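Local coordinates for protein aminopeptidase YwaD (Bacillus subtilis, PDB 6HC6) that removes N-terminal amino acids, such as arginine, lysine or leucine, from peptides as a secreted aminopeptidase of family M28 that uses two zinc ions, at residues 228-233 / 249-254; 292-297 / 370-375; 57-62 / 69-74. All blocks are in the same frame, centred on the assembly; numbering follows the deposited sequence.

Contact 1: 228-233 / 249-254; sequences QNIIGI and AHYDSV. With ZN (zinc ion), chain D.
Gln228 and Ile230 belong to an extended run, 228-233, whereas Tyr251, which meets both, lies just where 249-254 leaves its strand; the two strands are not neighbours in the sheet, because strand 285-291 runs between them. Contact therefore falls to side chains. With chi1 at 69°, the ring of Tyr251 stands between its own backbone N and carbonyl carbon, and it extends over to the first strand. There the hydroxyl is gripped twice. Tyr251 OH donates to Gln228 O at 2.7 Å, coming from above the carbonyl plane while that oxygen lies at the ring edge, and Gln228 NE2 donates back to Tyr251 OH at 2.9 Å. Bent at chi2 (-72°), the Gln228 chain returns its amide to the hydroxyl, so one residue supplies an acceptor and a donor to a buried phenol. Ile230 contributes apolar cover: CD1 approaches Tyr251 CE1 obliquely at 3.4 Å. Tyrosine suits this place, having a flat hydrophobic body and a polar tip. Next to it, His250 binds one zinc ion through NE2 at 2.2 Å, with Asp262 and Asp323 as further ligands, and its ND1 donates to Asp252 OD1 at 3.0 Å, which probably steadies the imidazole. Helix 67-82 packs against Tyr251 through Glu69 and Ile76, and strand 285-291 meets its ring through Ala290.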
loop_
_atom_site.group_PDB
_atom_site.type_symbol
_atom_site.label_atom_id
_atom_site.label_comp_id
_atom_site.label_asym_id
_atom_site.label_seq_id
_atom_site.Cartn_x
_atom_site.Cartn_y
_atom_site.Cartn_z
ATOM N N GLN A 228 11.059 6.054 -4.659
ATOM C CA GLN A 228 12.215 6.099 -3.784
ATOM C C GLN A 228 11.794 5.747 -2.370
ATOM O O GLN A 228 10.628 5.889 -1.987
ATOM C CB GLN A 228 12.903 7.468 -3.808
ATOM C CG GLN A 228 11.971 8.648 -3.573
ATOM C CD GLN A 228 11.060 8.906 -4.757
ATOM O OE1 GLN A 228 11.498 8.898 -5.909
ATOM N NE2 GLN A 228 9.771 9.087 -4.484
ATOM N N ASN A 229 12.770 5.273 -1.608
ATOM C CA ASN A 229 12.628 5.040 -0.183
ATOM C C ASN A 229 13.463 6.085 0.538
ATOM O O ASN A 229 14.488 6.543 0.020
ATOM C CB ASN A 229 13.115 3.639 0.212
ATOM C CG ASN A 229 12.399 2.538 -0.538
ATOM O OD1 ASN A 229 11.193 2.610 -0.750
ATOM N ND2 ASN A 229 13.136 1.512 -0.942
ATOM N N ILE A 230 13.013 6.476 1.720
ATOM C CA ILE A 230 13.739 7.436 2.547
ATOM C C ILE A 230 14.140 6.718 3.821
ATOM O O ILE A 230 13.275 6.264 4.581
ATOM C CB ILE A 230 12.902 8.687 2.846
ATOM C CG1 ILE A 230 12.426 9.322 1.538
ATOM C CG2 ILE A 230 13.732 9.705 3.633
ATOM C CD1 ILE A 230 11.046 8.930 1.152
ATOM N N ILE A 231 15.445 6.606 4.048
ATOM C CA ILE A 231 15.986 5.800 5.126
ATOM C C ILE A 231 16.717 6.724 6.084
ATOM O O ILE A 231 17.705 7.354 5.700
ATOM C CB ILE A 231 16.934 4.716 4.596
ATOM C CG1 ILE A 231 16.242 3.899 3.491
ATOM C CG2 ILE A 231 17.417 3.856 5.755
ATOM C CD1 ILE A 231 17.230 3.367 2.453
ATOM N N GLY A 232 16.246 6.786 7.323
ATOM C CA GLY A 232 16.933 7.540 8.362
ATOM C C GLY A 232 17.437 6.620 9.451
ATOM O O GLY A 232 16.648 5.903 10.070
ATOM N N ILE A 233 18.742 6.625 9.712
ATOM C CA ILE A 233 19.358 5.627 10.579
ATOM C C ILE A 233 19.856 6.291 11.851
ATOM O O ILE A 233 20.541 7.321 11.804
ATOM C CB ILE A 233 20.498 4.883 9.870
ATOM C CG1 ILE A 233 19.943 4.187 8.619
ATOM C CG2 ILE A 233 21.142 3.897 10.827
ATOM C CD1 ILE A 233 20.980 3.381 7.849
ATOM N N ALA A 249 7.051 2.375 7.172
ATOM C CA ALA A 249 5.708 2.779 6.760
ATOM C C ALA A 249 5.778 3.242 5.312
ATOM O O ALA A 249 6.743 3.898 4.936
ATOM C CB ALA A 249 5.200 3.919 7.648
ATOM N N HIS A 250 4.770 2.914 4.511
ATOM C CA HIS A 250 4.766 3.389 3.130
ATOM C C HIS A 250 4.099 4.754 3.041
ATOM O O HIS A 250 3.129 5.035 3.745
ATOM C CB HIS A 250 4.105 2.375 2.188
ATOM C CG HIS A 250 2.603 2.291 2.269
ATOM N ND1 HIS A 250 1.771 3.040 1.463
ATOM C CD2 HIS A 250 1.792 1.456 2.963
ATOM C CE1 HIS A 250 0.509 2.731 1.709
ATOM N NE2 HIS A 250 0.491 1.744 2.593
ATOM N N TYR A 251 4.629 5.610 2.172
ATOM C CA TYR A 251 4.149 6.983 2.105
ATOM C C TYR A 251 3.442 7.277 0.788
ATOM O O TYR A 251 3.039 8.426 0.556
ATOM C CB TYR A 251 5.302 7.965 2.353
ATOM C CG TYR A 251 6.337 8.022 1.253
ATOM C CD1 TYR A 251 7.357 7.081 1.176
ATOM C CD2 TYR A 251 6.309 9.028 0.315
ATOM C CE1 TYR A 251 8.294 7.119 0.159
ATOM C CE2 TYR A 251 7.258 9.096 -0.705
ATOM C CZ TYR A 251 8.241 8.134 -0.775
ATOM O OH TYR A 251 9.188 8.172 -1.772
ATOM N N ASP A 252 3.238 6.266 -0.060
ATOM C CA ASP A 252 2.420 6.472 -1.251
ATOM C C ASP A 252 0.962 6.122 -0.968
ATOM O O ASP A 252 0.634 5.496 0.039
ATOM C CB ASP A 252 2.945 5.654 -2.426
ATOM C CG ASP A 252 2.794 4.154 -2.219
ATOM O OD1 ASP A 252 3.159 3.668 -1.119
ATOM O OD2 ASP A 252 2.341 3.463 -3.161
ATOM N N SER A 253 0.080 6.548 -1.873
ATOM C CA SER A 253 -1.345 6.240 -1.771
ATOM C C SER A 253 -1.873 5.887 -3.153
ATOM O O SER A 253 -1.197 6.091 -4.163
ATOM C CB SER A 253 -2.144 7.404 -1.169
ATOM O OG SER A 253 -2.240 8.476 -2.084
ATOM N N VAL A 254 -3.093 5.357 -3.198
ATOM C CA VAL A 254 -3.704 4.955 -4.471
ATOM C C VAL A 254 -4.296 6.183 -5.159
ATOM O O VAL A 254 -4.582 7.198 -4.500
ATOM C CB VAL A 254 -4.776 3.863 -4.278
ATOM C CG1 VAL A 254 -4.194 2.624 -3.572
ATOM C CG2 VAL A 254 -5.978 4.414 -3.514
HETATM ZN ZN ZN D . -1.230 0.642 3.301
HETATM O O HOH W 1 -2.585 -0.806 3.540
HETATM O O HOH W 2 -1.511 -0.019 1.363
#

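Contact 2: 292-297 / 370-375. With ZN (zinc ion), chain E.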
loop_
_atom_site.group_PDB
_atom_site.type_symbol
_atom_site.label_atom_id
_atom_site.label_comp_id
_atom_site.label_asym_id
_atom_site.label_seq_id
_atom_site.Cartn_x
_atom_site.Cartn_y
_atom_site.Cartn_z
ATOM N N GLY A 292 8.500 3.861 -0.658
ATOM C CA GLY A 292 7.691 4.301 -1.774
ATOM C C GLY A 292 7.017 3.134 -2.474
ATOM O O GLY A 292 7.375 1.981 -2.278
ATOM N N ALA A 293 6.008 3.448 -3.287
ATOM C CA ALA A 293 5.445 2.489 -4.250
ATOM C C ALA A 293 4.949 1.195 -3.598
ATOM O O ALA A 293 4.991 0.123 -4.204
ATOM C CB ALA A 293 6.455 2.153 -5.357
ATOM N N GLU A 294 4.444 1.267 -2.373
ATOM C CA GLU A 294 3.848 0.065 -1.784
ATOM C C GLU A 294 2.564 -0.357 -2.492
ATOM O O GLU A 294 2.246 -1.551 -2.541
ATOM C CB GLU A 294 3.556 0.311 -0.308
ATOM C CG GLU A 294 3.018 -0.896 0.474
ATOM C CD GLU A 294 1.527 -1.124 0.323
ATOM O OE1 GLU A 294 1.085 -2.270 0.562
ATOM O OE2 GLU A 294 0.803 -0.182 -0.065
ATOM N N GLU A 295 1.799 0.600 -3.011
ATOM C CA GLU A 295 0.482 0.261 -3.525
ATOM C C GLU A 295 0.573 -0.493 -4.838
ATOM O O GLU A 295 -0.422 -1.080 -5.266
ATOM C CB GLU A 295 -0.387 1.524 -3.690
ATOM C CG GLU A 295 -0.683 2.293 -2.383
ATOM C CD GLU A 295 -1.740 1.606 -1.484
ATOM O OE1 GLU A 295 -2.112 0.441 -1.728
ATOM O OE2 GLU A 295 -2.174 2.244 -0.508
ATOM N N LEU A 296 1.745 -0.507 -5.461
ATOM C CA LEU A 296 1.966 -1.250 -6.687
ATOM C C LEU A 296 2.433 -2.671 -6.429
ATOM O O LEU A 296 2.735 -3.390 -7.387
ATOM C CB LEU A 296 2.992 -0.526 -7.557
ATOM C CG LEU A 296 2.566 0.842 -8.081
ATOM C CD1 LEU A 296 3.696 1.389 -8.949
ATOM C CD2 LEU A 296 1.303 0.672 -8.926
ATOM N N GLY A 297 2.529 -3.081 -5.166
ATOM C CA GLY A 297 2.964 -4.431 -4.862
ATOM C C GLY A 297 4.248 -4.465 -4.049
ATOM O O GLY A 297 5.137 -5.277 -4.322
ATOM N N SER A 370 0.316 -8.220 2.549
ATOM C CA SER A 370 -0.059 -7.055 1.740
ATOM C C SER A 370 0.363 -5.728 2.370
ATOM O O SER A 370 -0.320 -4.712 2.224
ATOM C CB SER A 370 -1.562 -7.059 1.450
ATOM O OG SER A 370 -1.920 -8.288 0.845
ATOM N N SER A 371 1.495 -5.712 3.063
ATOM C CA SER A 371 2.160 -4.460 3.406
ATOM C C SER A 371 3.649 -4.737 3.501
ATOM O O SER A 371 4.108 -5.849 3.235
ATOM C CB SER A 371 1.622 -3.843 4.702
ATOM O OG SER A 371 2.074 -2.492 4.788
ATOM N N ASP A 372 4.406 -3.720 3.891
ATOM C CA ASP A 372 5.848 -3.759 3.713
ATOM C C ASP A 372 6.569 -4.664 4.703
ATOM O O ASP A 372 7.778 -4.851 4.570
ATOM C CB ASP A 372 6.396 -2.334 3.789
ATOM C CG ASP A 372 5.949 -1.495 2.611
ATOM O OD1 ASP A 372 5.368 -0.428 2.858
ATOM O OD2 ASP A 372 6.182 -1.900 1.440
ATOM N N HIS A 373 5.869 -5.250 5.672
ATOM C CA HIS A 373 6.510 -6.270 6.490
ATOM C C HIS A 373 6.779 -7.542 5.700
ATOM O O HIS A 373 7.579 -8.369 6.139
ATOM C CB HIS A 373 5.634 -6.606 7.696
ATOM C CG HIS A 373 4.301 -7.179 7.330
ATOM N ND1 HIS A 373 3.396 -6.516 6.526
ATOM C CD2 HIS A 373 3.712 -8.352 7.668
ATOM C CE1 HIS A 373 2.312 -7.257 6.382
ATOM N NE2 HIS A 373 2.481 -8.379 7.062
ATOM N N VAL A 374 6.136 -7.716 4.551
ATOM C CA VAL A 374 6.167 -9.014 3.880
ATOM C C VAL A 374 7.560 -9.290 3.325
ATOM O O VAL A 374 8.061 -10.403 3.509
ATOM C CB VAL A 374 5.089 -9.111 2.787
ATOM C CG1 VAL A 374 5.297 -10.362 1.934
ATOM C CG2 VAL A 374 3.697 -9.130 3.419
ATOM N N PRO A 375 8.225 -8.356 2.631
ATOM C CA PRO A 375 9.593 -8.664 2.170
ATOM C C PRO A 375 10.553 -8.978 3.304
ATOM O O PRO A 375 11.470 -9.796 3.125
ATOM C CB PRO A 375 9.999 -7.387 1.415
ATOM C CG PRO A 375 8.717 -6.842 0.927
ATOM C CD PRO A 375 7.728 -7.111 2.028
HETATM ZN ZN ZN E . -3.409 0.610 0.216
HETATM O O HOH W 3 6.893 -0.606 -0.743
HETATM O O HOH W 2 -1.511 -0.019 1.363
#
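Glu294 reaches from the loop after strand 285-291 toward Ser370, Ser371 and Asp372, on one side of the two-zinc centre characteristic of M28 aminopeptidases. Its CB starts the contact 3.7 Å from Asp372 OD1. CG is anti to the backbone N (chi1 -176°) and comes obliquely to the oxygen end of the Asp372 carboxylate, 3.4 Å from Asp372 OD1 and almost as near to OD2, so it is methylene rather than charge that faces the aspartate. The chain then bends at chi2 (-82°) and carries its carboxylate aside, turned perpendicular to that of Asp372. At the tip the two oxygens part company. Glu294 OE1 lies 3.3 Å from Ser370 O, two acceptors with no hydrogen bond between them, and packs against Ser371 CA. Glu294 OE2 accepts a hydrogen bond of 2.7 Å from the O atom of water 2. That water bridges both zinc ions, and the placement is consistent with the general-base glutamate of the family. The next residue, Glu295, binds the second zinc ion through both carboxylate oxygens, beside Asp262, His401 and Glu452. Ser371 OG is bonded to Asp323 and Asp372 OD2 to Ser301 OG. Water 3 completes the join, donating to Asp372 OD2 at 2.6 Å and to Gly292 O at 3.0 Å.

Contact 3: 57-62 / 69-74; sequences EAIGPR and EKKSAL
Between Ile59 and Ser72 the backbones stand 7.3 Å apart, CA to CA, as helix 45-59 ends in a wide pi-type turn, and they close to 4.6 Å between the CA atoms of Arg62 and Glu69. Gly60 makes the exit possible: its positive phi of 105° would press a CB against the preceding carbonyl. Ile59 supplies the apolar filling, its CD1 lying 3.5 Å from Ser72 OG, while the exposed Lys71 slants across it, bringing NZ near Ile59 CG1. Ser72 is small enough to admit Arg62, whose CD comes within 3.0 Å of Ser72 OG, a tight approach without a hydrogen bond; the hydroxyl is bonded instead to Ala68 O, one turn back in its own helix. The Arg62 chain, bent at chi3 (-55°), delivers a guanidinium to several backbone carbonyls: NE to Tyr251 O, NH1 to Pro258 O and NH2 to Gly259 O. Arginine, with its fan of N-H groups, fits such a place. This pairing of two consecutive helices lies over the catalytic domain's sheet, where Ala73 of helix 67-82 touches Gln228 and Ile230 of strand 226-234.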
loop_
_atom_site.group_PDB
_atom_site.type_symbol
_atom_site.label_atom_id
_atom_site.label_comp_id
_atom_site.label_asym_id
_atom_site.label_seq_id
_atom_site.Cartn_x
_atom_site.Cartn_y
_atom_site.Cartn_z
ATOM N N GLU A 57 -3.195 16.694 2.743
ATOM C CA GLU A 57 -3.854 17.950 2.402
ATOM C C GLU A 57 -2.964 18.889 1.604
ATOM O O GLU A 57 -3.356 19.357 0.527
ATOM C CB GLU A 57 -4.322 18.664 3.675
ATOM C CG GLU A 57 -5.283 17.880 4.541
ATOM C CD GLU A 57 -5.942 18.771 5.573
ATOM O OE1 GLU A 57 -7.156 19.033 5.443
ATOM O OE2 GLU A 57 -5.238 19.217 6.507
ATOM N N ALA A 58 -1.776 19.207 2.120
ATOM C CA ALA A 58 -0.900 20.123 1.398
ATOM C C ALA A 58 -0.380 19.493 0.115
ATOM O O ALA A 58 -0.191 20.190 -0.888
ATOM C CB ALA A 58 0.261 20.564 2.290
ATOM N N ILE A 59 -0.170 18.181 0.116
ATOM C CA ILE A 59 0.303 17.490 -1.073
ATOM C C ILE A 59 -0.858 16.771 -1.748
ATOM O O ILE A 59 -1.149 17.019 -2.921
ATOM C CB ILE A 59 1.452 16.530 -0.710
ATOM C CG1 ILE A 59 2.657 17.359 -0.249
ATOM C CG2 ILE A 59 1.809 15.651 -1.893
ATOM C CD1 ILE A 59 3.836 16.535 0.217
ATOM N N GLY A 60 -1.549 15.897 -1.016
ATOM C CA GLY A 60 -2.707 15.217 -1.560
ATOM C C GLY A 60 -2.397 13.773 -1.899
ATOM O O GLY A 60 -1.515 13.167 -1.293
ATOM N N PRO A 61 -3.136 13.183 -2.843
ATOM C CA PRO A 61 -2.810 11.823 -3.295
ATOM C C PRO A 61 -1.346 11.728 -3.702
ATOM O O PRO A 61 -0.804 12.626 -4.346
ATOM C CB PRO A 61 -3.747 11.614 -4.490
ATOM C CG PRO A 61 -4.937 12.453 -4.166
ATOM C CD PRO A 61 -4.416 13.654 -3.386
ATOM N N ARG A 62 -0.697 10.643 -3.297
ATOM C CA ARG A 62 0.740 10.460 -3.514
ATOM C C ARG A 62 0.939 9.189 -4.331
ATOM O O ARG A 62 1.410 8.168 -3.829
ATOM C CB ARG A 62 1.474 10.417 -2.179
ATOM C CG ARG A 62 1.249 11.696 -1.357
ATOM C CD ARG A 62 1.772 11.567 0.069
ATOM N NE ARG A 62 1.220 10.405 0.764
ATOM C CZ ARG A 62 -0.018 10.357 1.247
ATOM N NH1 ARG A 62 -0.819 11.400 1.102
ATOM N NH2 ARG A 62 -0.455 9.260 1.864
ATOM N N GLU A 69 4.472 12.097 -5.014
ATOM C CA GLU A 69 5.264 11.185 -4.201
ATOM C C GLU A 69 6.681 11.717 -4.026
ATOM O O GLU A 69 7.255 11.617 -2.936
ATOM C CB GLU A 69 5.277 9.778 -4.807
ATOM C CG GLU A 69 5.854 8.719 -3.843
ATOM C CD GLU A 69 6.162 7.390 -4.505
ATOM O OE1 GLU A 69 5.856 6.340 -3.897
ATOM O OE2 GLU A 69 6.732 7.378 -5.617
ATOM N N LYS A 70 7.247 12.318 -5.072
ATOM C CA LYS A 70 8.600 12.855 -4.949
ATOM C C LYS A 70 8.631 14.035 -3.981
ATOM O O LYS A 70 9.550 14.143 -3.160
ATOM C CB LYS A 70 9.137 13.228 -6.333
ATOM C CG LYS A 70 9.772 11.993 -7.013
ATOM C CD LYS A 70 9.544 11.900 -8.504
ATOM C CE LYS A 70 9.720 10.455 -9.007
ATOM N NZ LYS A 70 11.057 9.856 -8.684
ATOM N N LYS A 71 7.626 14.914 -4.046
ATOM C CA LYS A 71 7.519 16.008 -3.083
ATOM C C LYS A 71 7.431 15.468 -1.662
ATOM O O LYS A 71 8.062 16.003 -0.740
ATOM C CB LYS A 71 6.289 16.861 -3.408
ATOM C CG LYS A 71 6.268 18.238 -2.786
ATOM C CD LYS A 71 5.536 19.216 -3.694
ATOM C CE LYS A 71 5.440 20.601 -3.073
ATOM N NZ LYS A 71 4.351 20.667 -2.055
ATOM N N SER A 72 6.656 14.395 -1.473
ATOM C CA SER A 72 6.527 13.789 -0.153
ATOM C C SER A 72 7.853 13.229 0.333
ATOM O O SER A 72 8.177 13.329 1.524
ATOM C CB SER A 72 5.476 12.676 -0.186
ATOM O OG SER A 72 4.247 13.175 -0.642
ATOM N N ALA A 73 8.635 12.636 -0.574
ATOM C CA ALA A 73 9.942 12.113 -0.186
ATOM C C ALA A 73 10.851 13.226 0.309
ATOM O O ALA A 73 11.570 13.056 1.301
ATOM C CB ALA A 73 10.586 11.372 -1.360
ATOM N N LEU A 74 10.835 14.373 -0.374
ATOM C CA LEU A 74 11.606 15.525 0.086
ATOM C C LEU A 74 11.166 15.956 1.478
ATOM O O LEU A 74 11.995 16.311 2.321
ATOM C CB LEU A 74 11.446 16.686 -0.894
ATOM C CG LEU A 74 11.945 16.506 -2.329
ATOM C CD1 LEU A 74 11.806 17.821 -3.117
ATOM C CD2 LEU A 74 13.391 16.043 -2.326
#

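Overall arrangement
From the N terminus, contact 3 closes first, a short turn joining helices 45-59 and 67-82. The chain then passes through the seven-stranded sheet before contact 1 closes the excursion from strand 226-234 to the end of strand 244-250, and contact 2 closes the longest loop, 292-375. The three follow in series, neither nesting nor crossing, yet they touch in space. Ser253 N bonds Arg62 O, tying contact 1 to contact 3; Asp252 OD2 takes Glu295 N and Asn229 OD1 takes Gly292 N, tying contact 1 to contact 2. Glu69 OE1 accepts from Ala293 N, linking the helical layer to the metal-binding loop.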